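Local atomic coordinates of sporozoite-specific SAG protein (Toxoplasma gondii, PDB entry 2X28), a protein that probably serves as a surface antigen of the parasite's sporozoite stage, built from two SRS domains of the SAG family. Residues Leu143-Thr148 against Cys229-Thr234; Gln215-Arg220 against Val233-Ser238. One frame throughout, in Å; residues are numbered along the deposited sequence.

How the contacts relate
Contacts 1 and 2 lie in one mixed sheet of the second SRS domain, their centres about 7 Å apart, and both use strand 228-235, with Val233 and Thr234 common to the two. Contact 1 pairs that strand in parallel with the edge strand 142-147; contact 2 pairs its other edge, antiparallel, with strand 215-222 of the same hairpin. Each has a buried aliphatic face, of Leu145, Ile147, Val231 and Val233 in contact 1 and of Leu217, Val233 and Val235 in contact 2. Across the shared outer face the chemistry changes: Glu144 binds a cadmium ion at the edge strand, while Lys216 lies along Thr234 on the other flank. Contact 1 buries 436 Å² between its segments, contact 2 340 Å².

Contact 1 (Leu143-Thr148 against Cys229-Thr234); sequences LELQIT and CKVLVT. With CD (cadmium ion), chain B.
Leu145 meets Val231 diagonally across the two strands, CD1 of Leu145 lying 3.5 Å from CG1 of Val231. The leucine CG stands opposite its own carbonyl carbon (chi1 -55°), and from there the CD1 branch reaches Val231, two residues before Val233, the residue paired with Leu145. Val233 divides its methyls: CG2 lies 4.2 Å from CB of Leu145, while CG1, anti to the backbone N, approaches CG1 of Ile147 at 3.9 Å. These aliphatic groups share the buried face, where Phe156 of strand 152-158 covers both Leu145 and Val231, and Leu205 of strand 202-207 packs on Val233. The backbones form a parallel ladder, with strand axes 24° apart, between the edge strand 142-147 and strand 228-235 of an SRS-domain sheet. Its rungs include Leu145 N to Leu232 O at 2.9 Å, nearly straight at 174°, and Thr234 N to Leu145 O at 3.0 Å, more bent. The reverse face carries Glu144, Gln146, Leu232 and Thr234. There the extended Glu144 chain presents its carboxylate to a cadmium ion as a bidentate ligand, OE2 of Glu144 at 2.4 Å from the metal and OE1 at 2.7 Å.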
loop_
_atom_site.group_PDB
_atom_site.type_symbol
_atom_site.label_atom_id
_atom_site.label_comp_id
_atom_site.label_asym_id
_atom_site.label_seq_id
_atom_site.Cartn_x
_atom_site.Cartn_y
_atom_site.Cartn_z
ATOM N N LEU A 143 19.912 -3.818 8.501
ATOM C CA LEU A 143 18.910 -3.295 7.609
ATOM C C LEU A 143 18.047 -2.339 8.430
ATOM O O LEU A 143 17.409 -2.759 9.391
ATOM C CB LEU A 143 18.071 -4.446 7.090
ATOM C CG LEU A 143 16.917 -4.205 6.118
ATOM C CD1 LEU A 143 17.287 -3.346 4.898
ATOM C CD2 LEU A 143 16.387 -5.566 5.669
ATOM N N GLU A 144 18.044 -1.070 8.026
ATOM C CA GLU A 144 17.420 0.027 8.747
ATOM C C GLU A 144 16.153 0.443 8.065
ATOM O O GLU A 144 16.193 0.952 6.928
ATOM C CB GLU A 144 18.337 1.248 8.765
ATOM C CG GLU A 144 19.623 0.998 9.353
ATOM C CD GLU A 144 20.374 2.253 9.488
ATOM O OE1 GLU A 144 20.258 2.850 10.577
ATOM O OE2 GLU A 144 21.083 2.651 8.514
ATOM N N LEU A 145 15.048 0.255 8.790
ATOM C CA LEU A 145 13.701 0.503 8.307
ATOM C C LEU A 145 13.041 1.557 9.182
ATOM O O LEU A 145 13.436 1.737 10.349
ATOM C CB LEU A 145 12.893 -0.826 8.330
ATOM C CG LEU A 145 13.546 -1.990 7.547
ATOM C CD1 LEU A 145 12.841 -3.311 7.738
ATOM C CD2 LEU A 145 13.577 -1.658 6.095
ATOM N N GLN A 146 12.032 2.239 8.634
ATOM C CA GLN A 146 11.387 3.381 9.322
ATOM C C GLN A 146 9.878 3.231 9.285
ATOM O O GLN A 146 9.335 2.869 8.239
ATOM C CB GLN A 146 11.773 4.697 8.634
ATOM C CG GLN A 146 13.284 4.984 8.576
ATOM C CD GLN A 146 14.033 4.327 7.406
ATOM O OE1 GLN A 146 15.286 4.256 7.406
ATOM N NE2 GLN A 146 13.277 3.842 6.395
ATOM N N ILE A 147 9.195 3.457 10.410
ATOM C CA ILE A 147 7.730 3.651 10.404
ATOM C C ILE A 147 7.509 5.106 10.802
ATOM O O ILE A 147 8.026 5.548 11.817
ATOM C CB ILE A 147 6.989 2.704 11.397
ATOM C CG1 ILE A 147 7.084 1.240 10.956
ATOM C CG2 ILE A 147 5.497 3.025 11.453
ATOM C CD1 ILE A 147 5.920 0.831 10.155
ATOM N N THR A 148 6.791 5.881 9.999
ATOM C CA THR A 148 6.763 7.322 10.264
ATOM C C THR A 148 5.356 7.863 10.384
ATOM O O THR A 148 5.171 8.996 10.818
ATOM C CB THR A 148 7.492 8.137 9.165
ATOM O OG1 THR A 148 7.183 7.574 7.884
ATOM C CG2 THR A 148 9.005 8.117 9.357
ATOM N N CYS A 229 21.889 -11.418 10.652
ATOM C CA CYS A 229 21.707 -10.133 10.013
ATOM C C CYS A 229 20.732 -9.370 10.951
ATOM O O CYS A 229 19.744 -9.959 11.381
ATOM C CB CYS A 229 21.132 -10.363 8.598
ATOM S SG CYS A 229 21.156 -8.882 7.579
ATOM N N LYS A 230 20.998 -8.109 11.287
ATOM C CA LYS A 230 20.132 -7.335 12.225
ATOM C C LYS A 230 19.167 -6.418 11.476
ATOM O O LYS A 230 19.566 -5.777 10.522
ATOM C CB LYS A 230 20.965 -6.458 13.187
ATOM C CG LYS A 230 21.907 -7.274 14.091
ATOM C CD LYS A 230 23.277 -6.552 14.362
ATOM C CE LYS A 230 23.374 -5.882 15.756
ATOM N NZ LYS A 230 24.083 -6.696 16.861
ATOM N N VAL A 231 17.925 -6.333 11.946
ATOM C CA VAL A 231 16.894 -5.432 11.369
ATOM C C VAL A 231 16.397 -4.465 12.448
ATOM O O VAL A 231 15.804 -4.875 13.472
ATOM C CB VAL A 231 15.682 -6.209 10.745
ATOM C CG1 VAL A 231 14.715 -5.247 10.001
ATOM C CG2 VAL A 231 16.167 -7.291 9.799
ATOM N N LEU A 232 16.631 -3.186 12.216
ATOM C CA LEU A 232 16.284 -2.176 13.166
ATOM C C LEU A 232 15.225 -1.247 12.611
ATOM O O LEU A 232 15.467 -0.551 11.587
ATOM C CB LEU A 232 17.542 -1.373 13.483
ATOM C CG LEU A 232 17.488 -0.241 14.498
ATOM C CD1 LEU A 232 17.084 -0.787 15.843
ATOM C CD2 LEU A 232 18.902 0.391 14.555
ATOM N N VAL A 233 14.073 -1.183 13.298
ATOM C CA VAL A 233 12.984 -0.331 12.851
ATOM C C VAL A 233 12.832 0.852 13.793
ATOM O O VAL A 233 12.508 0.677 14.970
ATOM C CB VAL A 233 11.636 -1.076 12.740
ATOM C CG1 VAL A 233 10.537 -0.170 12.075
ATOM C CG2 VAL A 233 11.760 -2.452 12.025
ATOM N N THR A 234 13.076 2.053 13.286
ATOM C CA THR A 234 12.721 3.252 14.015
ATOM C C THR A 234 11.245 3.631 13.828
ATOM O O THR A 234 10.790 3.844 12.702
ATOM C CB THR A 234 13.664 4.388 13.660
ATOM O OG1 THR A 234 15.005 3.926 13.880
ATOM C CG2 THR A 234 13.395 5.567 14.570
HETATM CD CD CD B . 21.742 4.756 9.424
#

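Contact 2 (Gln215-Arg220 against Val233-Ser238); sequences QKLCYR and VTVSAS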
loop_
_atom_site.group_PDB
_atom_site.type_symbol
_atom_site.label_atom_id
_atom_site.label_comp_id
_atom_site.label_asym_id
_atom_site.label_seq_id
_atom_site.Cartn_x
_atom_site.Cartn_y
_atom_site.Cartn_z
ATOM N N GLN A 215 10.549 4.991 19.183
ATOM C CA GLN A 215 11.150 3.710 19.582
ATOM C C GLN A 215 12.106 3.162 18.508
ATOM O O GLN A 215 11.989 3.521 17.306
ATOM C CB GLN A 215 10.052 2.665 19.837
ATOM C CG GLN A 215 8.872 3.140 20.719
ATOM C CD GLN A 215 9.305 3.317 22.135
ATOM O OE1 GLN A 215 8.806 4.202 22.842
ATOM N NE2 GLN A 215 10.249 2.488 22.575
ATOM N N LYS A 216 13.061 2.322 18.918
ATOM C CA LYS A 216 13.800 1.544 17.915
ATOM C C LYS A 216 13.647 0.043 18.164
ATOM O O LYS A 216 14.151 -0.469 19.161
ATOM C CB LYS A 216 15.287 1.993 17.777
ATOM C CG LYS A 216 15.530 3.506 17.422
ATOM C CD LYS A 216 16.822 3.693 16.598
ATOM C CE LYS A 216 17.565 5.044 16.846
ATOM N NZ LYS A 216 18.690 4.937 17.870
ATOM N N LEU A 217 12.934 -0.649 17.270
ATOM C CA LEU A 217 12.676 -2.093 17.410
ATOM C C LEU A 217 13.782 -2.899 16.735
ATOM O O LEU A 217 14.307 -2.510 15.690
ATOM C CB LEU A 217 11.346 -2.447 16.781
ATOM C CG LEU A 217 10.054 -2.296 17.605
ATOM C CD1 LEU A 217 10.200 -1.258 18.678
ATOM C CD2 LEU A 217 8.924 -1.924 16.695
ATOM N N CYS A 218 14.196 -3.995 17.332
ATOM C CA CYS A 218 15.143 -4.833 16.615
ATOM C C CYS A 218 14.664 -6.261 16.497
ATOM O O CYS A 218 14.095 -6.826 17.428
ATOM C CB CYS A 218 16.549 -4.769 17.238
ATOM S SG CYS A 218 17.710 -6.005 16.522
ATOM N N TYR A 219 14.934 -6.834 15.338
ATOM C CA TYR A 219 14.710 -8.261 15.062
ATOM C C TYR A 219 16.014 -8.843 14.499
ATOM O O TYR A 219 16.894 -8.111 14.026
ATOM C CB TYR A 219 13.590 -8.440 14.022
ATOM C CG TYR A 219 12.205 -7.962 14.472
ATOM C CD1 TYR A 219 11.512 -8.628 15.501
ATOM C CD2 TYR A 219 11.594 -6.832 13.895
ATOM C CE1 TYR A 219 10.270 -8.190 15.922
ATOM C CE2 TYR A 219 10.319 -6.393 14.330
ATOM C CZ TYR A 219 9.675 -7.101 15.329
ATOM O OH TYR A 219 8.452 -6.707 15.772
ATOM N N ARG A 220 16.148 -10.152 14.558
ATOM C CA ARG A 220 17.335 -10.799 14.043
ATOM C C ARG A 220 16.877 -11.776 13.005
ATOM O O ARG A 220 15.928 -12.533 13.214
ATOM C CB ARG A 220 18.132 -11.509 15.180
ATOM C CG ARG A 220 18.977 -10.570 16.056
ATOM C CD ARG A 220 19.424 -11.275 17.347
ATOM N NE ARG A 220 20.857 -11.455 17.492
ATOM C CZ ARG A 220 21.510 -12.563 17.164
ATOM N NH1 ARG A 220 20.863 -13.591 16.657
ATOM N NH2 ARG A 220 22.810 -12.649 17.343
ATOM N N VAL A 233 14.073 -1.183 13.298
ATOM C CA VAL A 233 12.984 -0.331 12.851
ATOM C C VAL A 233 12.832 0.852 13.793
ATOM O O VAL A 233 12.508 0.677 14.970
ATOM C CB VAL A 233 11.636 -1.076 12.740
ATOM C CG1 VAL A 233 10.537 -0.170 12.075
ATOM C CG2 VAL A 233 11.760 -2.452 12.025
ATOM N N THR A 234 13.076 2.053 13.286
ATOM C CA THR A 234 12.721 3.252 14.015
ATOM C C THR A 234 11.245 3.631 13.828
ATOM O O THR A 234 10.790 3.844 12.702
ATOM C CB THR A 234 13.664 4.388 13.660
ATOM O OG1 THR A 234 15.005 3.926 13.880
ATOM C CG2 THR A 234 13.395 5.567 14.570
ATOM N N VAL A 235 10.512 3.671 14.943
ATOM C CA VAL A 235 9.066 3.947 14.971
ATOM C C VAL A 235 8.914 5.373 15.500
ATOM O O VAL A 235 9.329 5.664 16.613
ATOM C CB VAL A 235 8.293 2.919 15.859
ATOM C CG1 VAL A 235 6.792 3.171 15.820
ATOM C CG2 VAL A 235 8.573 1.489 15.363
ATOM N N SER A 236 8.401 6.276 14.655
ATOM C CA SER A 236 8.394 7.702 14.939
ATOM C C SER A 236 7.464 8.019 16.085
ATOM O O SER A 236 6.439 7.339 16.266
ATOM C CB SER A 236 7.924 8.420 13.730
ATOM N N ALA A 237 7.781 9.054 16.855
ATOM C CA ALA A 237 6.860 9.485 17.903
ATOM C C ALA A 237 5.577 10.091 17.287
ATOM O O ALA A 237 5.644 10.705 16.228
ATOM C CB ALA A 237 7.558 10.476 18.866
ATOM N N SER A 238 4.434 9.935 17.958
ATOM C CA SER A 238 3.158 10.514 17.529
ATOM C C SER A 238 3.249 12.027 17.520
ATOM O O SER A 238 4.087 12.607 18.231
ATOM C CB SER A 238 1.980 10.036 18.450
#
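Leu217 and Val235 make the closest apolar contact between the two segments, with CD2 of Leu217 3.7 Å from CG2 of Val235. That methyl of Val235 stands anti to its own carbonyl carbon, which follows from chi1 of -177° placing CG1 anti to the backbone N, and it meets the leucine branch at a slant. Beside them CB of Leu217 faces CB of Val233 at 4.3 Å, so Leu217 spans both valines on the buried face. Two antiparallel hydrogen-bonded pairs, Gln215 with Val235 and Leu217 with Val233, fix this register. In the Leu217-Val233 pair both N-to-O distances are short: 2.7 Å from Leu217 N to Val233 O, and 2.7 Å from Val233 N to Leu217 O. The solvent side is engaged less: exposed Lys216 buries 33 Å² in the contact, buried Leu217 63 Å². Lys216 and Thr234, the non-hydrogen-bonded pair, lie side by side and point the same way; CD of Lys216 comes within 3.3 Å of OG1 of Thr234, one local touch through a methylene, while the bent lysine chain carries its ammonium away to a weak, long ion pair with Asp177. Pairing with strand 215-222 stops at Val235, although Ser236 N probably hydrogen-bonds to Ile147 O of strand 142-147. The contact belongs to the hairpin of strands 215-222 and 228-235; strand 202-207 packs beneath it through Leu205, which touches Leu217 and Val233, while Val173 of strand 172-174 touches Leu217.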